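Local coordinates for histone-lysine N-methyltransferase, H3 lysine-9 specific SUVH4 (Arabidopsis thaliana, PDB 4QEO), which methylates histone H3 to set a mark of transcriptional repression, and binds methylated DNA, linking DNA methylation to histone methylation, at residues S113-D118 / T178-T183; E243-G248 / V265-G270; K23-C28 / V317-G322. All coordinates share one frame; numbering follows the deposited sequence.

Contact 1: residues S113-D118 / T178-T183; sequences SGQYED and TKRVYT. With nucleotides of chain B.
The phenolic oxygen of Y182, whose ring edge faces S113, is gripped by protein and DNA together. Its hydroxyl donates to OP2 of DT9 of chain B, with OH and OP2 2.6 Å apart, while the NH2 of R180 reaches the same OH at 2.9 Å, tilted 24° from the guanidinium plane. R180 turns back toward its neighbour on the strand because its chain bends at both chi2 and chi3, and NH2 also approaches OP2 of DA8 of chain B at the guanidinium edge, modelled so short that its exact length is doubtful. From segment 113-118, S113 CB lies 3.6 Å from R180 NH2. S113 OG sits in the plane of the Y182 ring, at its edge, and donates to OP1 of DA8 of chain B with the two oxygens 2.7 Å apart.

The same loop also reads the preceding nucleotide, methylcytosine 5CM7 of chain B. The backbone N of S113 and that of Q115 converge on its O2, each at 3.1 Å. Y116 lays one ring face over the base, with CD1 3.4 Å from C5 and the methyl C5A above the rim; H134 stacks with this tyrosine, whose OH donates to OP2 of 5CM7. Q115 points its NE2 at S113 O along a nearly straight bond (166°), though from above the carbonyl plane, and K140 holds its OE1. The side chains of Q115 and R180 come from opposite directions, with amide and guanidinium planes 45° apart.

This is the SRA domain at its DNA-binding face, consistent with the flipped-out methylated base typical of such domains. Within these two segments the base is met by backbone N-H groups and a stacked ring, whereas hydroxyls and one cationic side chain hold the phosphates of 5CM7 and the two nucleotides after it, contacts that should depend little on sequence.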
loop_
_atom_site.group_PDB
_atom_site.type_symbol
_atom_site.label_atom_id
_atom_site.label_comp_id
_atom_site.label_asym_id
_atom_site.label_seq_id
_atom_site.Cartn_x
_atom_site.Cartn_y
_atom_site.Cartn_z
ATOM N N SER A 113 2.425 -18.733 -11.558
ATOM C CA SER A 113 2.473 -18.826 -10.106
ATOM C C SER A 113 3.112 -20.130 -9.705
ATOM O O SER A 113 3.050 -20.517 -8.546
ATOM C CB SER A 113 1.066 -18.731 -9.526
ATOM O OG SER A 113 0.610 -17.395 -9.646
ATOM N N GLY A 114 3.717 -20.803 -10.677
ATOM C CA GLY A 114 4.470 -22.018 -10.411
ATOM C C GLY A 114 3.587 -23.197 -10.038
ATOM O O GLY A 114 4.012 -24.102 -9.328
ATOM N N GLN A 115 2.350 -23.194 -10.519
ATOM C CA GLN A 115 1.404 -24.247 -10.152
ATOM C C GLN A 115 1.350 -25.402 -11.152
ATOM O O GLN A 115 0.855 -26.484 -10.840
ATOM C CB GLN A 115 0.024 -23.631 -9.994
ATOM C CG GLN A 115 0.050 -22.437 -9.067
ATOM C CD GLN A 115 0.249 -22.882 -7.646
ATOM O OE1 GLN A 115 -0.458 -23.758 -7.175
ATOM N NE2 GLN A 115 1.236 -22.318 -6.969
ATOM N N TYR A 116 1.838 -25.174 -12.365
ATOM C CA TYR A 116 1.829 -26.232 -13.384
ATOM C C TYR A 116 3.230 -26.809 -13.511
ATOM O O TYR A 116 4.179 -26.078 -13.744
ATOM C CB TYR A 116 1.365 -25.664 -14.731
ATOM C CG TYR A 116 -0.147 -25.625 -14.921
ATOM C CD1 TYR A 116 -0.977 -24.855 -14.073
ATOM C CD2 TYR A 116 -0.747 -26.348 -15.944
ATOM C CE1 TYR A 116 -2.361 -24.819 -14.256
ATOM C CE2 TYR A 116 -2.126 -26.316 -16.139
ATOM C CZ TYR A 116 -2.923 -25.546 -15.302
ATOM O OH TYR A 116 -4.281 -25.535 -15.520
ATOM N N GLU A 117 3.352 -28.122 -13.363
ATOM C CA GLU A 117 4.653 -28.778 -13.325
ATOM C C GLU A 117 5.448 -28.582 -14.633
ATOM O O GLU A 117 6.675 -28.636 -14.629
ATOM C CB GLU A 117 4.469 -30.265 -12.994
ATOM C CG GLU A 117 3.542 -30.973 -13.989
ATOM C CD GLU A 117 2.965 -32.279 -13.482
ATOM O OE1 GLU A 117 3.361 -32.733 -12.382
ATOM O OE2 GLU A 117 2.123 -32.868 -14.198
ATOM N N ASP A 118 4.762 -28.313 -15.743
ATOM C CA ASP A 118 5.467 -28.110 -17.009
ATOM C C ASP A 118 5.901 -26.657 -17.292
ATOM O O ASP A 118 6.554 -26.407 -18.296
ATOM C CB ASP A 118 4.649 -28.673 -18.185
ATOM C CG ASP A 118 4.321 -30.154 -18.008
ATOM O OD1 ASP A 118 5.236 -30.973 -18.201
ATOM O OD2 ASP A 118 3.165 -30.500 -17.660
ATOM N N THR A 178 2.467 -10.271 4.527
ATOM C CA THR A 178 2.157 -10.542 3.127
ATOM C C THR A 178 2.766 -11.840 2.685
ATOM O O THR A 178 3.942 -11.964 2.575
ATOM C CB THR A 178 2.754 -9.459 2.258
ATOM O OG1 THR A 178 2.598 -8.196 2.896
ATOM C CG2 THR A 178 2.106 -9.448 0.890
ATOM N N LYS A 179 1.953 -12.833 2.477
ATOM C CA LYS A 179 2.445 -14.092 2.027
ATOM C C LYS A 179 2.930 -14.155 0.580
ATOM O O LYS A 179 3.888 -14.803 0.260
ATOM C CB LYS A 179 1.398 -15.136 2.314
ATOM C CG LYS A 179 1.191 -15.369 3.807
ATOM C CD LYS A 179 2.129 -16.441 4.309
ATOM C CE LYS A 179 1.703 -16.983 5.653
ATOM N NZ LYS A 179 0.537 -17.874 5.478
ATOM N N ARG A 180 2.176 -13.505 -0.283
ATOM C CA ARG A 180 2.412 -13.518 -1.715
ATOM C C ARG A 180 2.199 -12.174 -2.403
ATOM O O ARG A 180 1.401 -11.386 -1.988
ATOM C CB ARG A 180 1.571 -14.583 -2.373
ATOM C CG ARG A 180 2.247 -15.127 -3.604
ATOM C CD ARG A 180 2.168 -16.633 -3.739
ATOM N NE ARG A 180 1.256 -16.874 -4.802
ATOM C CZ ARG A 180 0.851 -18.054 -5.211
ATOM N NH1 ARG A 180 1.309 -19.145 -4.633
ATOM N NH2 ARG A 180 -0.004 -18.111 -6.185
ATOM N N VAL A 181 2.968 -11.927 -3.443
ATOM C CA VAL A 181 2.837 -10.731 -4.217
ATOM C C VAL A 181 2.911 -11.074 -5.705
ATOM O O VAL A 181 3.557 -12.016 -6.070
ATOM C CB VAL A 181 3.904 -9.726 -3.818
ATOM C CG1 VAL A 181 5.253 -10.162 -4.269
ATOM C CG2 VAL A 181 3.607 -8.378 -4.379
ATOM N N TYR A 182 2.221 -10.312 -6.530
ATOM C CA TYR A 182 2.179 -10.563 -7.965
ATOM C C TYR A 182 2.770 -9.357 -8.681
ATOM O O TYR A 182 2.294 -8.247 -8.503
ATOM C CB TYR A 182 0.733 -10.802 -8.398
ATOM C CG TYR A 182 0.159 -12.063 -7.798
ATOM C CD1 TYR A 182 -0.527 -12.034 -6.584
ATOM C CD2 TYR A 182 0.323 -13.291 -8.432
ATOM C CE1 TYR A 182 -1.045 -13.206 -6.013
ATOM C CE2 TYR A 182 -0.189 -14.464 -7.873
ATOM C CZ TYR A 182 -0.870 -14.417 -6.667
ATOM O OH TYR A 182 -1.379 -15.587 -6.114
ATOM N N THR A 183 3.823 -9.550 -9.470
ATOM C CA THR A 183 4.397 -8.406 -10.168
ATOM C C THR A 183 4.071 -8.496 -11.644
ATOM O O THR A 183 4.313 -9.525 -12.282
ATOM C CB THR A 183 5.923 -8.326 -10.002
ATOM O OG1 THR A 183 6.521 -9.478 -10.620
ATOM C CG2 THR A 183 6.285 -8.281 -8.521
ATOM N N1 5CM B 7 -1.134 -21.262 -13.320
ATOM C C2 5CM B 7 0.247 -21.452 -13.457
ATOM N N3 5CM B 7 0.804 -21.820 -14.611
ATOM C C4 5CM B 7 0.074 -22.024 -15.674
ATOM C C5 5CM B 7 -1.368 -21.838 -15.555
ATOM C C5A 5CM B 7 -2.222 -22.076 -16.742
ATOM C C6 5CM B 7 -1.911 -21.477 -14.350
ATOM O O2 5CM B 7 0.986 -21.260 -12.537
ATOM N N4 5CM B 7 0.588 -22.387 -16.816
ATOM C "C1'" 5CM B 7 -1.682 -20.944 -12.022
ATOM C "C2'" 5CM B 7 -2.723 -19.851 -11.847
ATOM C "C3'" 5CM B 7 -3.443 -20.344 -10.615
ATOM C "C4'" 5CM B 7 -3.521 -21.834 -10.876
ATOM O "O4'" 5CM B 7 -2.349 -22.116 -11.602
ATOM O "O3'" 5CM B 7 -2.663 -20.166 -9.445
ATOM C "C5'" 5CM B 7 -4.791 -22.329 -11.575
ATOM O "O5'" 5CM B 7 -5.119 -21.715 -12.794
ATOM P P 5CM B 7 -5.919 -22.431 -13.925
ATOM O OP1 5CM B 7 -5.787 -21.642 -15.103
ATOM O OP2 5CM B 7 -5.605 -23.813 -13.937
ATOM P P DA B 8 -2.537 -18.848 -8.667
ATOM O OP1 DA B 8 -2.033 -17.780 -9.471
ATOM O OP2 DA B 8 -1.888 -19.159 -7.445
ATOM O "O5'" DA B 8 -4.007 -18.365 -8.357
ATOM C "C5'" DA B 8 -4.767 -18.994 -7.343
ATOM C "C4'" DA B 8 -5.396 -17.959 -6.450
ATOM O "O4'" DA B 8 -6.548 -18.532 -5.826
ATOM C "C3'" DA B 8 -4.506 -17.526 -5.299
ATOM O "O3'" DA B 8 -4.872 -16.212 -4.886
ATOM C "C2'" DA B 8 -4.756 -18.616 -4.277
ATOM C "C1'" DA B 8 -6.178 -19.088 -4.581
ATOM N N9 DA B 8 -6.383 -20.528 -4.666
ATOM C C8 DA B 8 -5.536 -21.498 -5.129
ATOM N N7 DA B 8 -6.053 -22.699 -5.119
ATOM C C5 DA B 8 -7.335 -22.505 -4.632
ATOM C C6 DA B 8 -8.397 -23.390 -4.381
ATOM N N6 DA B 8 -8.338 -24.699 -4.608
ATOM N N1 DA B 8 -9.541 -22.872 -3.900
ATOM C C2 DA B 8 -9.602 -21.559 -3.670
ATOM N N3 DA B 8 -8.680 -20.627 -3.872
ATOM C C4 DA B 8 -7.554 -21.172 -4.357
ATOM P P DT B 9 -4.099 -15.337 -3.869
ATOM O OP1 DT B 9 -4.493 -13.987 -4.036
ATOM O OP2 DT B 9 -2.719 -15.694 -3.932
ATOM O "O5'" DT B 9 -4.682 -15.861 -2.493
ATOM C "C5'" DT B 9 -6.012 -15.530 -2.090
ATOM C "C4'" DT B 9 -6.449 -16.363 -0.907
ATOM O "O4'" DT B 9 -6.691 -17.707 -1.310
ATOM C "C3'" DT B 9 -5.459 -16.466 0.254
ATOM O "O3'" DT B 9 -5.808 -15.526 1.256
ATOM C "C2'" DT B 9 -5.634 -17.883 0.768
ATOM C "C1'" DT B 9 -6.666 -18.504 -0.155
ATOM N N1 DT B 9 -6.387 -19.869 -0.581
ATOM C C2 DT B 9 -7.365 -20.821 -0.426
ATOM O O2 DT B 9 -8.433 -20.595 0.105
ATOM N N3 DT B 9 -7.036 -22.058 -0.907
ATOM C C4 DT B 9 -5.864 -22.423 -1.528
ATOM O O4 DT B 9 -5.720 -23.566 -1.925
ATOM C C5 DT B 9 -4.894 -21.371 -1.680
ATOM C C7 DT B 9 -3.582 -21.680 -2.325
ATOM C C6 DT B 9 -5.206 -20.158 -1.219
#

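Contact 2: residues E243-G248 / V265-G270; sequences EDISGG and VSPTSG
Van der Waals contacts come first, and I245 makes all of them from its own loop. Its CG2 meets CG of P267 at 3.9 Å, the two side chains crossing at about a right angle. The methyl CG2 of T268 arrives beside it, 3.8 Å from I245 CB, and also rests on the carbonyl O of I245 at 3.6 Å. With chi1 at 49°, T268 turns this methyl toward the isoleucine and leaves OG1 for S266. F458 touches both I245 and P267, extending the apolar patch.

Polar bonds, by contrast, stay within each loop and set its shape. In 265-270 a type I turn runs from S266 to S269: S266 O receives both the N and the OG of S269 from one face of its plane, and S266 OG and T268 OG1 share a hydrogen bond of 2.8 Å. In 243-248, D244 OD1 accepts from S246 N, an Asx turn, and from S246 OG on its syn side at 2.9 Å. S246 OG in turn accepts from G248 N, an ST turn. I254 N adds another bond to D244 OD1.

Two internally braced turns are thus joined by van der Waals contact, with no hydrogen bond between these two segments. The side chain of P267 is about 3 Å from that of W367, a probable cofactor-binding residue, and about 7 Å from the bound S-adenosyl-L-homocysteine, consistent with a second-shell position behind W367, next to the SET-domain cofactor pocket.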
loop_
_atom_site.group_PDB
_atom_site.type_symbol
_atom_site.label_atom_id
_atom_site.label_comp_id
_atom_site.label_asym_id
_atom_site.label_seq_id
_atom_site.Cartn_x
_atom_site.Cartn_y
_atom_site.Cartn_z
ATOM N N GLU A 243 23.666 3.591 13.688
ATOM C CA GLU A 243 23.169 2.226 13.818
ATOM C C GLU A 243 21.672 2.187 14.188
ATOM O O GLU A 243 20.993 1.186 13.947
ATOM C CB GLU A 243 24.011 1.464 14.854
ATOM C CG GLU A 243 24.076 -0.048 14.651
ATOM C CD GLU A 243 25.460 -0.541 14.237
ATOM O OE1 GLU A 243 26.440 0.227 14.362
ATOM O OE2 GLU A 243 25.563 -1.702 13.785
ATOM N N ASP A 244 21.164 3.289 14.747
ATOM C CA ASP A 244 19.779 3.372 15.223
ATOM C C ASP A 244 19.461 4.777 15.725
ATOM O O ASP A 244 19.902 5.156 16.803
ATOM C CB ASP A 244 19.557 2.377 16.363
ATOM C CG ASP A 244 18.154 2.455 16.953
ATOM O OD1 ASP A 244 17.271 3.119 16.370
ATOM O OD2 ASP A 244 17.927 1.827 18.007
ATOM N N ILE A 245 18.680 5.544 14.971
ATOM C CA ILE A 245 18.376 6.917 15.383
ATOM C C ILE A 245 17.575 6.976 16.683
ATOM O O ILE A 245 17.658 7.959 17.427
ATOM C CB ILE A 245 17.635 7.715 14.293
ATOM C CG1 ILE A 245 16.283 7.073 13.981
ATOM C CG2 ILE A 245 18.483 7.813 13.040
ATOM C CD1 ILE A 245 15.334 7.980 13.226
ATOM N N SER A 246 16.802 5.929 16.958
ATOM C CA SER A 246 16.062 5.855 18.208
ATOM C C SER A 246 17.086 5.556 19.297
ATOM O O SER A 246 18.249 5.284 19.004
ATOM C CB SER A 246 14.970 4.778 18.144
ATOM O OG SER A 246 15.448 3.501 18.542
ATOM N N GLY A 247 16.685 5.607 20.554
ATOM C CA GLY A 247 17.662 5.385 21.608
ATOM C C GLY A 247 18.066 3.925 21.716
ATOM O O GLY A 247 18.991 3.572 22.451
ATOM N N GLY A 248 17.392 3.083 20.939
ATOM C CA GLY A 248 17.208 1.693 21.297
ATOM C C GLY A 248 15.809 1.695 21.890
ATOM O O GLY A 248 15.326 0.711 22.457
ATOM N N VAL A 265 27.302 13.528 8.599
ATOM C CA VAL A 265 26.729 13.750 9.912
ATOM C C VAL A 265 25.452 12.939 9.978
ATOM O O VAL A 265 24.955 12.503 8.952
ATOM C CB VAL A 265 26.456 15.228 10.176
ATOM C CG1 VAL A 265 27.327 16.080 9.277
ATOM C CG2 VAL A 265 25.000 15.548 9.978
ATOM N N SER A 266 24.968 12.683 11.182
ATOM C CA SER A 266 23.795 11.870 11.367
ATOM C C SER A 266 22.640 12.773 11.738
ATOM O O SER A 266 22.841 13.820 12.290
ATOM C CB SER A 266 24.056 10.839 12.437
ATOM O OG SER A 266 22.875 10.506 13.087
ATOM N N PRO A 267 21.435 12.369 11.381
ATOM C CA PRO A 267 20.217 13.162 11.553
ATOM C C PRO A 267 19.924 13.463 13.022
ATOM O O PRO A 267 19.192 14.411 13.315
ATOM C CB PRO A 267 19.129 12.254 10.970
ATOM C CG PRO A 267 19.712 10.880 10.999
ATOM C CD PRO A 267 21.158 11.081 10.721
ATOM N N THR A 268 20.502 12.670 13.923
ATOM C CA THR A 268 20.272 12.820 15.359
ATOM C C THR A 268 20.953 14.052 15.958
ATOM O O THR A 268 20.532 14.546 16.995
ATOM C CB THR A 268 20.738 11.572 16.137
ATOM O OG1 THR A 268 22.060 11.218 15.711
ATOM C CG2 THR A 268 19.789 10.391 15.897
ATOM N N SER A 269 22.007 14.539 15.312
ATOM C CA SER A 269 22.730 15.712 15.804
ATOM C C SER A 269 21.811 16.920 15.981
ATOM O O SER A 269 21.158 17.351 15.037
ATOM C CB SER A 269 23.882 16.074 14.863
ATOM O OG SER A 269 24.693 14.947 14.576
ATOM N N GLY A 270 21.753 17.447 17.201
ATOM C CA GLY A 270 20.900 18.581 17.514
ATOM C C GLY A 270 19.471 18.160 17.791
ATOM O O GLY A 270 18.588 18.999 17.984
#

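Contact 3: residues K23-C28 / V317-G322; sequences KQYLLC and VDLNDG
L26 and L319 form the tight part of this contact, their CD2 methyls meeting at 3.8 Å with the side chains at about a right angle. The same L26 methyl also lies 4.0 Å from CG1 of V317, so one methyl of a buried helix residue fits against two residues of segment 317-322. L319 CG stands anti to the backbone N (chi1 175°), carrying the CD2 branch to the helix. V29 and Q30, one helical turn further on, press on V317 as well.

Y25 forms the looser side: it is partly exposed, buries less surface and has L319 as its one partner across the contact. L319 CD2 is 3.8 Å from its OH and 4.0 Å from CE2, approaching the ring obliquely. From L319 the chain folds into a type I' turn closed by G322 N on L319 O at 2.8 Å; D321 OD2 bonds to the hydroxyl of Y177, and its backbone O to R354.

Helix 10-30 is thereby joined to the pre-SET region through the methyls of L26, V317 and L319 and the phenol of Y25. With K23–E326 a single salt bridge nearby on the helix, stability across the two segments should come from dispersion and the exclusion of water.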
loop_
_atom_site.group_PDB
_atom_site.type_symbol
_atom_site.label_atom_id
_atom_site.label_comp_id
_atom_site.label_asym_id
_atom_site.label_seq_id
_atom_site.Cartn_x
_atom_site.Cartn_y
_atom_site.Cartn_z
ATOM N N LYS A 23 -10.718 -0.864 1.089
ATOM C CA LYS A 23 -11.783 -0.525 2.021
ATOM C C LYS A 23 -12.831 -1.634 2.055
ATOM O O LYS A 23 -13.209 -2.118 3.139
ATOM C CB LYS A 23 -12.410 0.823 1.664
ATOM C CG LYS A 23 -13.567 1.263 2.582
ATOM C CD LYS A 23 -14.173 2.548 2.033
ATOM C CE LYS A 23 -15.681 2.576 2.151
ATOM N NZ LYS A 23 -16.091 3.288 3.378
ATOM N N GLN A 24 -13.288 -2.056 0.876
ATOM C CA GLN A 24 -14.278 -3.134 0.834
ATOM C C GLN A 24 -13.762 -4.441 1.451
ATOM O O GLN A 24 -14.470 -5.124 2.190
ATOM C CB GLN A 24 -14.753 -3.370 -0.603
ATOM C CG GLN A 24 -15.470 -2.183 -1.205
ATOM C CD GLN A 24 -16.848 -1.963 -0.593
ATOM O OE1 GLN A 24 -17.306 -2.742 0.244
ATOM N NE2 GLN A 24 -17.518 -0.907 -1.025
ATOM N N TYR A 25 -12.524 -4.786 1.127
ATOM C CA TYR A 25 -11.875 -5.955 1.689
ATOM C C TYR A 25 -11.871 -5.925 3.210
ATOM O O TYR A 25 -12.275 -6.888 3.845
ATOM C CB TYR A 25 -10.441 -6.029 1.182
ATOM C CG TYR A 25 -9.547 -7.019 1.884
ATOM C CD1 TYR A 25 -9.801 -8.378 1.833
ATOM C CD2 TYR A 25 -8.398 -6.589 2.548
ATOM C CE1 TYR A 25 -8.950 -9.294 2.443
ATOM C CE2 TYR A 25 -7.539 -7.493 3.161
ATOM C CZ TYR A 25 -7.824 -8.839 3.118
ATOM O OH TYR A 25 -6.970 -9.729 3.734
ATOM N N LEU A 26 -11.391 -4.832 3.794
ATOM C CA LEU A 26 -11.315 -4.776 5.249
ATOM C C LEU A 26 -12.712 -4.808 5.883
ATOM O O LEU A 26 -12.895 -5.397 6.953
ATOM C CB LEU A 26 -10.502 -3.570 5.717
ATOM C CG LEU A 26 -9.030 -3.615 5.304
ATOM C CD1 LEU A 26 -8.321 -2.304 5.662
ATOM C CD2 LEU A 26 -8.324 -4.798 5.942
ATOM N N LEU A 27 -13.691 -4.194 5.222
ATOM C CA LEU A 27 -15.064 -4.302 5.699
ATOM C C LEU A 27 -15.556 -5.744 5.691
ATOM O O LEU A 27 -16.276 -6.150 6.604
ATOM C CB LEU A 27 -16.017 -3.432 4.890
ATOM C CG LEU A 27 -15.982 -1.924 5.099
ATOM C CD1 LEU A 27 -16.720 -1.242 3.954
ATOM C CD2 LEU A 27 -16.600 -1.525 6.453
ATOM N N CYS A 28 -15.197 -6.514 4.659
ATOM C CA CYS A 28 -15.591 -7.926 4.603
ATOM C C CYS A 28 -14.851 -8.770 5.641
ATOM O O CYS A 28 -15.426 -9.695 6.218
ATOM C CB CYS A 28 -15.389 -8.512 3.189
ATOM S SG CYS A 28 -16.460 -7.737 1.977
ATOM N N VAL A 317 -9.843 -3.226 12.271
ATOM C CA VAL A 317 -10.094 -4.647 12.148
ATOM C C VAL A 317 -8.868 -5.392 12.667
ATOM O O VAL A 317 -7.742 -4.896 12.585
ATOM C CB VAL A 317 -10.430 -5.056 10.683
ATOM C CG1 VAL A 317 -9.204 -4.979 9.792
ATOM C CG2 VAL A 317 -11.044 -6.442 10.645
ATOM N N ASP A 318 -9.096 -6.575 13.221
ATOM C CA ASP A 318 -8.035 -7.356 13.839
ATOM C C ASP A 318 -7.321 -8.192 12.799
ATOM O O ASP A 318 -7.513 -9.406 12.727
ATOM C CB ASP A 318 -8.615 -8.278 14.915
ATOM C CG ASP A 318 -7.538 -9.003 15.699
ATOM O OD1 ASP A 318 -6.363 -8.598 15.591
ATOM O OD2 ASP A 318 -7.863 -9.965 16.427
ATOM N N LEU A 319 -6.492 -7.540 11.997
ATOM C CA LEU A 319 -5.810 -8.216 10.910
ATOM C C LEU A 319 -4.410 -7.643 10.834
ATOM O O LEU A 319 -4.233 -6.421 10.899
ATOM C CB LEU A 319 -6.564 -7.980 9.601
ATOM C CG LEU A 319 -5.948 -8.521 8.307
ATOM C CD1 LEU A 319 -5.919 -10.046 8.325
ATOM C CD2 LEU A 319 -6.703 -7.999 7.088
ATOM N N ASN A 320 -3.414 -8.514 10.709
ATOM C CA ASN A 320 -2.032 -8.063 10.626
ATOM C C ASN A 320 -1.708 -7.128 11.796
ATOM O O ASN A 320 -1.097 -6.077 11.606
ATOM C CB ASN A 320 -1.766 -7.333 9.291
ATOM C CG ASN A 320 -2.166 -8.150 8.066
ATOM O OD1 ASN A 320 -2.621 -7.594 7.059
ATOM N ND2 ASN A 320 -1.983 -9.463 8.136
ATOM N N ASP A 321 -2.162 -7.500 12.990
ATOM C CA ASP A 321 -1.935 -6.718 14.208
ATOM C C ASP A 321 -2.686 -5.393 14.244
ATOM O O ASP A 321 -2.361 -4.512 15.042
ATOM C CB ASP A 321 -0.441 -6.495 14.464
ATOM C CG ASP A 321 0.286 -7.777 14.781
ATOM O OD1 ASP A 321 -0.239 -8.565 15.598
ATOM O OD2 ASP A 321 1.369 -8.004 14.200
ATOM N N GLY A 322 -3.694 -5.254 13.383
ATOM C CA GLY A 322 -4.604 -4.123 13.457
ATOM C C GLY A 322 -4.474 -3.179 12.275
ATOM O O GLY A 322 -3.398 -2.650 12.013
#

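The three contacts sample the parts of a multidomain reader and writer. Contact 1 sits on the DNA, and contact 2 near the bound S-adenosyl-L-homocysteine, about 7 Å from it at the P267 side chain; their centres are about 40 Å apart and their nearest atoms about 23 Å, with contact 2 about 31 Å from the nucleic acid at the nearest atom. Contact 3 lies about 24 Å from contact 1 and about 34 Å from contact 2, centre to centre, its closest atom about 5 Å from the nucleic acid. By pairing residues 23-28 with 317-322, it encloses both others in sequence. Methylated-base recognition and methyl transfer are therefore spatially separate, yet held within one chain.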